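L-iditol 2-dehydrogenase (Clostridium scindens, PDB 4OH1) probably catalyses the NAD+-dependent oxidation of L-iditol or a related polyol, as a zinc-containing member of the alcohol dehydrogenase family. Local coordinates at residues A[108-111]-A[112-116]; A[281-284]-A[285-288]; A[324-327]-A[328-331]. All coordinates share one frame; numbering follows the deposited sequence.

Contact 1 (A[108-111]-A[112-116]). With ZN (zinc ion), chain C; EDO (1,2-ethanediol), chain F.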
loop_
_atom_site.group_PDB
_atom_site.type_symbol
_atom_site.label_atom_id
_atom_site.label_comp_id
_atom_site.label_asym_id
_atom_site.label_seq_id
_atom_site.Cartn_x
_atom_site.Cartn_y
_atom_site.Cartn_z
ATOM N N CYS A 108 3.244 24.714 -9.049
ATOM C CA CYS A 108 3.694 25.548 -7.944
ATOM C C CYS A 108 2.642 25.903 -6.920
ATOM O O CYS A 108 2.818 26.858 -6.193
ATOM C CB CYS A 108 4.444 26.808 -8.455
ATOM S SG CYS A 108 3.481 27.855 -9.501
ATOM N N CYS A 109 1.604 25.093 -6.835
ATOM C CA CYS A 109 0.664 25.080 -5.709
ATOM C C CYS A 109 0.930 23.837 -4.791
ATOM O O CYS A 109 1.748 22.913 -5.117
ATOM C CB CYS A 109 -0.798 25.050 -6.230
ATOM S SG CYS A 109 -1.341 23.395 -6.823
ATOM N N GLU A 110 0.232 23.795 -3.652
ATOM C CA GLU A 110 0.524 22.767 -2.655
ATOM C C GLU A 110 0.110 21.388 -3.169
ATOM O O GLU A 110 0.874 20.406 -3.035
ATOM C CB GLU A 110 -0.136 23.059 -1.323
ATOM C CG GLU A 110 0.202 21.976 -0.319
ATOM C CD GLU A 110 -0.245 22.298 1.086
ATOM O OE1 GLU A 110 0.413 23.156 1.655
ATOM O OE2 GLU A 110 -1.230 21.697 1.620
ATOM N N ASN A 111 -1.064 21.282 -3.774
ATOM C CA ASN A 111 -1.419 19.989 -4.319
ATOM C C ASN A 111 -0.405 19.473 -5.358
ATOM O O ASN A 111 -0.021 18.261 -5.373
ATOM C CB ASN A 111 -2.826 20.042 -4.880
ATOM C CG ASN A 111 -3.872 20.104 -3.777
ATOM O OD1 ASN A 111 -3.699 19.540 -2.720
ATOM N ND2 ASN A 111 -4.928 20.807 -4.016
ATOM N N CYS A 112 0.006 20.386 -6.239
ATOM C CA CYS A 112 0.966 20.052 -7.247
ATOM C C CYS A 112 2.190 19.534 -6.550
ATOM O O CYS A 112 2.663 18.492 -6.887
ATOM C CB CYS A 112 1.315 21.262 -8.141
ATOM S SG CYS A 112 0.196 21.303 -9.590
ATOM N N ARG A 113 2.685 20.239 -5.543
ATOM C CA ARG A 113 3.954 19.840 -4.959
ATOM C C ARG A 113 3.876 18.763 -3.863
ATOM O O ARG A 113 4.879 18.451 -3.209
ATOM C CB ARG A 113 4.694 21.076 -4.564
ATOM C CG ARG A 113 5.082 21.772 -5.902
ATOM C CD ARG A 113 5.692 23.092 -5.738
ATOM N NE ARG A 113 5.040 23.942 -4.753
ATOM C CZ ARG A 113 5.525 25.143 -4.427
ATOM N NH1 ARG A 113 6.622 25.614 -5.043
ATOM N NH2 ARG A 113 4.934 25.878 -3.497
ATOM N N GLU A 114 2.687 18.182 -3.728
ATOM C CA GLU A 114 2.458 16.965 -2.957
ATOM C C GLU A 114 2.242 15.819 -3.933
ATOM O O GLU A 114 2.036 14.696 -3.523
ATOM C CB GLU A 114 1.264 17.127 -2.025
ATOM C CG GLU A 114 1.595 17.962 -0.738
ATOM C CD GLU A 114 0.415 18.229 0.155
ATOM O OE1 GLU A 114 -0.697 17.798 -0.188
ATOM O OE2 GLU A 114 0.565 18.918 1.192
ATOM N N GLY A 115 2.365 16.086 -5.231
ATOM C CA GLY A 115 2.205 15.036 -6.223
ATOM C C GLY A 115 0.769 14.861 -6.697
ATOM O O GLY A 115 0.487 14.005 -7.585
ATOM N N LYS A 116 -0.152 15.669 -6.157
ATOM C CA LYS A 116 -1.551 15.449 -6.451
ATOM C C LYS A 116 -1.984 16.436 -7.533
ATOM O O LYS A 116 -2.805 17.301 -7.326
ATOM C CB LYS A 116 -2.352 15.562 -5.174
ATOM C CG LYS A 116 -1.815 14.659 -4.050
ATOM C CD LYS A 116 -2.935 13.998 -3.251
ATOM C CE LYS A 116 -2.550 13.691 -1.818
ATOM N NZ LYS A 116 -2.533 14.982 -1.097
HETATM ZN ZN ZN C . -0.919 23.401 -9.162
HETATM C C1 EDO F . -5.114 19.916 2.626
HETATM O O1 EDO F . -5.131 19.295 3.916
HETATM C C2 EDO F . -3.792 20.648 2.455
HETATM O O2 EDO F . -2.676 19.736 2.598
#

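Contact 2 (A[281-284]-A[285-288])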
loop_
_atom_site.group_PDB
_atom_site.type_symbol
_atom_site.label_atom_id
_atom_site.label_comp_id
_atom_site.label_asym_id
_atom_site.label_seq_id
_atom_site.Cartn_x
_atom_site.Cartn_y
_atom_site.Cartn_z
ATOM N N PRO A 281 -27.442 7.181 -0.230
ATOM C CA PRO A 281 -27.645 7.029 1.188
ATOM C C PRO A 281 -26.808 5.875 1.660
ATOM O O PRO A 281 -26.928 4.762 1.136
ATOM C CB PRO A 281 -29.128 6.688 1.303
ATOM C CG PRO A 281 -29.687 7.002 -0.004
ATOM C CD PRO A 281 -28.626 6.744 -0.974
ATOM N N VAL A 282 -25.917 6.148 2.593
ATOM C CA VAL A 282 -25.063 5.111 3.087
ATOM C C VAL A 282 -25.570 4.788 4.437
ATOM O O VAL A 282 -25.831 5.683 5.230
ATOM C CB VAL A 282 -23.610 5.535 3.140
ATOM C CG1 VAL A 282 -22.790 4.461 3.791
ATOM C CG2 VAL A 282 -23.103 5.737 1.733
ATOM N N ASN A 283 -25.749 3.497 4.704
ATOM C CA ASN A 283 -26.150 3.083 6.023
ATOM C C ASN A 283 -24.918 2.829 6.865
ATOM O O ASN A 283 -24.168 1.897 6.619
ATOM C CB ASN A 283 -27.042 1.859 5.951
ATOM C CG ASN A 283 -27.628 1.505 7.272
ATOM O OD1 ASN A 283 -26.920 1.270 8.253
ATOM N ND2 ASN A 283 -28.950 1.451 7.326
ATOM N N LEU A 284 -24.726 3.666 7.876
ATOM C CA LEU A 284 -23.547 3.626 8.727
ATOM C C LEU A 284 -23.397 2.305 9.435
ATOM O O LEU A 284 -22.287 1.796 9.611
ATOM C CB LEU A 284 -23.624 4.765 9.747
ATOM C CG LEU A 284 -23.513 6.136 9.051
ATOM C CD1 LEU A 284 -23.967 7.190 9.956
ATOM C CD2 LEU A 284 -22.081 6.416 8.597
ATOM N N GLN A 285 -24.524 1.765 9.861
ATOM C CA GLN A 285 -24.555 0.508 10.608
ATOM C C GLN A 285 -24.292 -0.654 9.694
ATOM O O GLN A 285 -23.471 -1.473 9.987
ATOM C CB GLN A 285 -25.908 0.293 11.309
ATOM C CG GLN A 285 -25.992 -1.007 12.123
ATOM C CD GLN A 285 -25.223 -0.917 13.462
ATOM O OE1 GLN A 285 -24.746 0.156 13.864
ATOM N NE2 GLN A 285 -25.093 -2.056 14.148
ATOM N N SER A 286 -25.008 -0.764 8.592
ATOM C CA SER A 286 -24.872 -1.998 7.827
ATOM C C SER A 286 -23.785 -1.939 6.736
ATOM O O SER A 286 -22.989 -2.866 6.612
ATOM C CB SER A 286 -26.220 -2.392 7.255
ATOM O OG SER A 286 -26.598 -1.410 6.348
ATOM N N ASP A 287 -23.735 -0.857 5.969
ATOM C CA ASP A 287 -22.681 -0.710 4.976
ATOM C C ASP A 287 -21.270 -0.567 5.564
ATOM O O ASP A 287 -20.346 -1.208 5.103
ATOM C CB ASP A 287 -22.976 0.467 4.064
ATOM C CG ASP A 287 -24.255 0.286 3.270
ATOM O OD1 ASP A 287 -24.416 -0.784 2.660
ATOM O OD2 ASP A 287 -25.060 1.225 3.259
ATOM N N LEU A 288 -21.147 0.190 6.643
ATOM C CA LEU A 288 -19.859 0.582 7.129
ATOM C C LEU A 288 -19.468 -0.180 8.378
ATOM O O LEU A 288 -18.504 -0.903 8.350
ATOM C CB LEU A 288 -19.792 2.110 7.384
ATOM C CG LEU A 288 -20.016 2.970 6.135
ATOM C CD1 LEU A 288 -19.586 4.432 6.350
ATOM C CD2 LEU A 288 -19.350 2.399 4.904
HETATM O O HOH W 1 -27.443 1.540 2.266
#

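Contact 3 (A[324-327]-A[328-331])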
loop_
_atom_site.group_PDB
_atom_site.type_symbol
_atom_site.label_atom_id
_atom_site.label_comp_id
_atom_site.label_asym_id
_atom_site.label_seq_id
_atom_site.Cartn_x
_atom_site.Cartn_y
_atom_site.Cartn_z
ATOM N N GLU A 324 -16.225 5.406 -36.908
ATOM C CA GLU A 324 -15.257 6.403 -37.297
ATOM C C GLU A 324 -15.910 7.272 -38.345
ATOM O O GLU A 324 -16.489 6.753 -39.285
ATOM C CB GLU A 324 -14.036 5.732 -37.903
ATOM C CG GLU A 324 -13.048 6.710 -38.585
ATOM C CD GLU A 324 -11.796 6.004 -39.154
ATOM O OE1 GLU A 324 -11.634 4.806 -38.856
ATOM O OE2 GLU A 324 -10.998 6.634 -39.904
ATOM N N HIS A 325 -15.817 8.592 -38.187
ATOM C CA HIS A 325 -16.242 9.539 -39.204
ATOM C C HIS A 325 -15.114 10.518 -39.538
ATOM O O HIS A 325 -14.191 10.681 -38.760
ATOM C CB HIS A 325 -17.421 10.345 -38.699
ATOM C CG HIS A 325 -18.660 9.547 -38.466
ATOM N ND1 HIS A 325 -19.533 9.211 -39.475
ATOM C CD2 HIS A 325 -19.198 9.052 -37.327
ATOM C CE1 HIS A 325 -20.553 8.544 -38.969
ATOM N NE2 HIS A 325 -20.374 8.436 -37.668
ATOM N N THR A 326 -15.218 11.191 -40.686
ATOM C CA THR A 326 -14.305 12.266 -41.061
ATOM C C THR A 326 -14.766 13.556 -40.419
ATOM O O THR A 326 -15.959 13.726 -40.116
ATOM C CB THR A 326 -14.299 12.474 -42.553
ATOM O OG1 THR A 326 -15.638 12.752 -42.966
ATOM C CG2 THR A 326 -13.807 11.214 -43.294
ATOM N N LEU A 327 -13.825 14.470 -40.169
ATOM C CA LEU A 327 -14.221 15.776 -39.682
ATOM C C LEU A 327 -15.263 16.390 -40.599
ATOM O O LEU A 327 -16.203 17.006 -40.158
ATOM C CB LEU A 327 -13.017 16.675 -39.531
ATOM C CG LEU A 327 -13.295 18.093 -39.066
ATOM C CD1 LEU A 327 -14.206 18.108 -37.821
ATOM C CD2 LEU A 327 -11.974 18.844 -38.764
ATOM N N THR A 328 -15.119 16.187 -41.896
ATOM C CA THR A 328 -16.090 16.731 -42.834
ATOM C C THR A 328 -17.486 16.283 -42.463
ATOM O O THR A 328 -18.439 17.053 -42.580
ATOM C CB THR A 328 -15.767 16.265 -44.267
ATOM O OG1 THR A 328 -14.445 16.678 -44.591
ATOM C CG2 THR A 328 -16.699 16.868 -45.264
ATOM N N ASN A 329 -17.619 15.032 -42.038
ATOM C CA ASN A 329 -18.938 14.475 -41.696
ATOM C C ASN A 329 -19.235 14.506 -40.220
ATOM O O ASN A 329 -19.927 13.622 -39.732
ATOM C CB ASN A 329 -19.023 13.032 -42.176
ATOM C CG ASN A 329 -18.987 12.945 -43.664
ATOM O OD1 ASN A 329 -19.294 13.906 -44.322
ATOM N ND2 ASN A 329 -18.588 11.815 -44.210
ATOM N N TYR A 330 -18.711 15.510 -39.521
ATOM C CA TYR A 330 -18.877 15.597 -38.094
ATOM C C TYR A 330 -20.334 15.609 -37.686
ATOM O O TYR A 330 -20.674 15.176 -36.581
ATOM C CB TYR A 330 -18.213 16.852 -37.503
ATOM C CG TYR A 330 -18.946 18.162 -37.741
ATOM C CD1 TYR A 330 -18.770 18.864 -38.929
ATOM C CD2 TYR A 330 -19.780 18.702 -36.780
ATOM C CE1 TYR A 330 -19.430 20.060 -39.183
ATOM C CE2 TYR A 330 -20.423 19.909 -37.012
ATOM C CZ TYR A 330 -20.227 20.585 -38.230
ATOM O OH TYR A 330 -20.855 21.756 -38.468
ATOM N N LYS A 331 -21.191 16.138 -38.536
ATOM C CA LYS A 331 -22.573 16.198 -38.168
ATOM C C LYS A 331 -23.122 14.804 -37.921
ATOM O O LYS A 331 -23.839 14.620 -36.957
ATOM C CB LYS A 331 -23.408 17.035 -39.152
ATOM C CG LYS A 331 -23.312 18.535 -38.801
ATOM C CD LYS A 331 -24.496 19.312 -39.292
ATOM C CE LYS A 331 -24.246 20.248 -40.516
ATOM N NZ LYS A 331 -23.719 21.580 -40.057
HETATM O O HOH W 2 -17.190 9.894 -42.467
#

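Contact 1 (A[108-111]-A[112-116])
Cys109 and Cys112 hold one zinc ion together. Each SG lies 2.4 Å from the metal, and Cys106 and Cys120 complete the four-cysteine site. This is the structural zinc lobe known from zinc-containing alcohol dehydrogenases, apart from the site that includes His74. Cys109 is also the N-cap of the short helix 110-113. Its SG accepts a nearly straight bond from Cys112 N at 3.3 Å. With chi1 at 77°, the sulfur sits between its own backbone N and carbonyl carbon, where it can serve both the metal and the helix end. Such an N-H...S bond would probably ease the negative charge on the thiolate.

Arg113 N donates to Cys109 O at 2.9 Å, and Arg113 NE adds a weak bond to the same oxygen. The guanidinium then passes over Cys108 O, which lies above one of its faces. Its NH1 goes on to Ile141 O of the second subunit, and Phe142 of that subunit makes a cation-pi contact with it.

A Schellman motif ends the helix at Gly115, which has positive phi. Asn111 O takes two donors from opposite faces of its carbonyl plane, Lys116 N at 2.7 Å and Glu114 N at 3.2 Å.

On the outer side Glu110 CG lies 3.4 Å from Glu114 OE2, though the place of Glu110 OE2 is uncertain. Arg310 NH1 of the second subunit forms a salt bridge with Glu114 OE2. Lys116 NZ pairs with the other oxygen, Glu114 OE1, at 3.5 Å.

Contact 2 (A[281-284]-A[285-288])
Gln285 lays its CB 3.4 Å from Asn283 OD1, but its amide turns away from Asn283. Gln285 OE1 accepts instead from Tyr274 N of the third subunit. At Ser286 the backbone N donates to Asn283 OD1 at 2.8 Å. The bond is fairly straight at N (163°), yet the donor stands above the amide carbonyl plane, off its lone pairs. Asn283 CG is anti to the backbone N (chi1 -172°), which carries OD1 over the first turn.

Asn283 is thus the N-cap where strand 279-283 runs directly into helix 284-290. The strand pairs antiparallel with one of the third subunit, so the beta structure continues across the interface.

Asp287 bonds back to the N-cap residue. Its OD2 accepts from Asn283 N at 2.8 Å through the anti lone pair. A water donates to the same oxygen at 2.6 Å, and Lys293 forms a salt bridge with OD1. Asp287 N bonds back to Asn283 O only weakly.

Leu288 N also reaches Asn283 O weakly, in a wider pi-type turn. The Leu288 side chain makes the apolar contacts: its CG meets Val282 CG1 at 3.9 Å, the two side chains at about a right angle, and its CD1 touches Leu284 CD2.

Contact 3 (A[324-327]-A[328-331])
Thr326 and Asn329 meet at the turn that leads from strand 321-326 into helix 330-338. The turn belongs to a beta-alpha-beta unit whose second strand, 344-348, runs parallel to the first. On the tight side the chain folds back on itself. Asn329 N donates to Thr326 OG1 at 3.2 Å and, more weakly, to Thr326 O at 2.9 Å. The hydroxyl can take part because chi1 of 57° tucks it between the backbone N and carbonyl carbon of Thr326. One N-H is therefore shared by two oxygens of one residue.

Tyr330 N then donates to Leu327 O at 3.0 Å, from above the carbonyl plane. The same oxygen lies at the edge of the Tyr330 ring, in its plane, 3.4 Å from CD1. Leu327 CD1 packs on Tyr330 CB at 4.2 Å. Both side chains go inward to strand 2-9, where they touch Leu5, and Tyr330 OH bonds to Met23 N. Within the two segments His325 comes no nearer than 4.3 Å, from its CB to Asn329 O. It is held elsewhere: it packs on Ile345 and Ala333, and its NE2 bonds to Asp336.

The other side is looser. Asn329 is the N-cap residue, but its side chain makes no capping bond. It runs alongside Thr326, pointing the same way. Thr328 is exposed, though its OG1 bonds to Glu351 at the C-terminus and to Arg3. A water bridges the strand end and the turn: it accepts from Thr326 N at 3.0 Å and from Asn329 ND2 at 2.9 Å.

How the contacts relate
The three contacts follow one another along the chain without overlap. None touches another. Contact 1 sits in the zinc lobe of the GroES-like domain, contact 2 in the Rossmann-type domain. Their centres are about 33 Å apart. Contact 3 lies about 40 Å from contact 1 and about 48 Å from contact 2, centre to centre, across the middle of the chain from both. Its strand 321-326 joins the mixed sheet that also holds strands 35-44 and 75-83, so the C-terminal part of the chain returns to the GroES-like domain. Contacts 1 and 2 both meet the third subunit, and contact 1 also the second. Contact 3 touches no other chain of the tetramer.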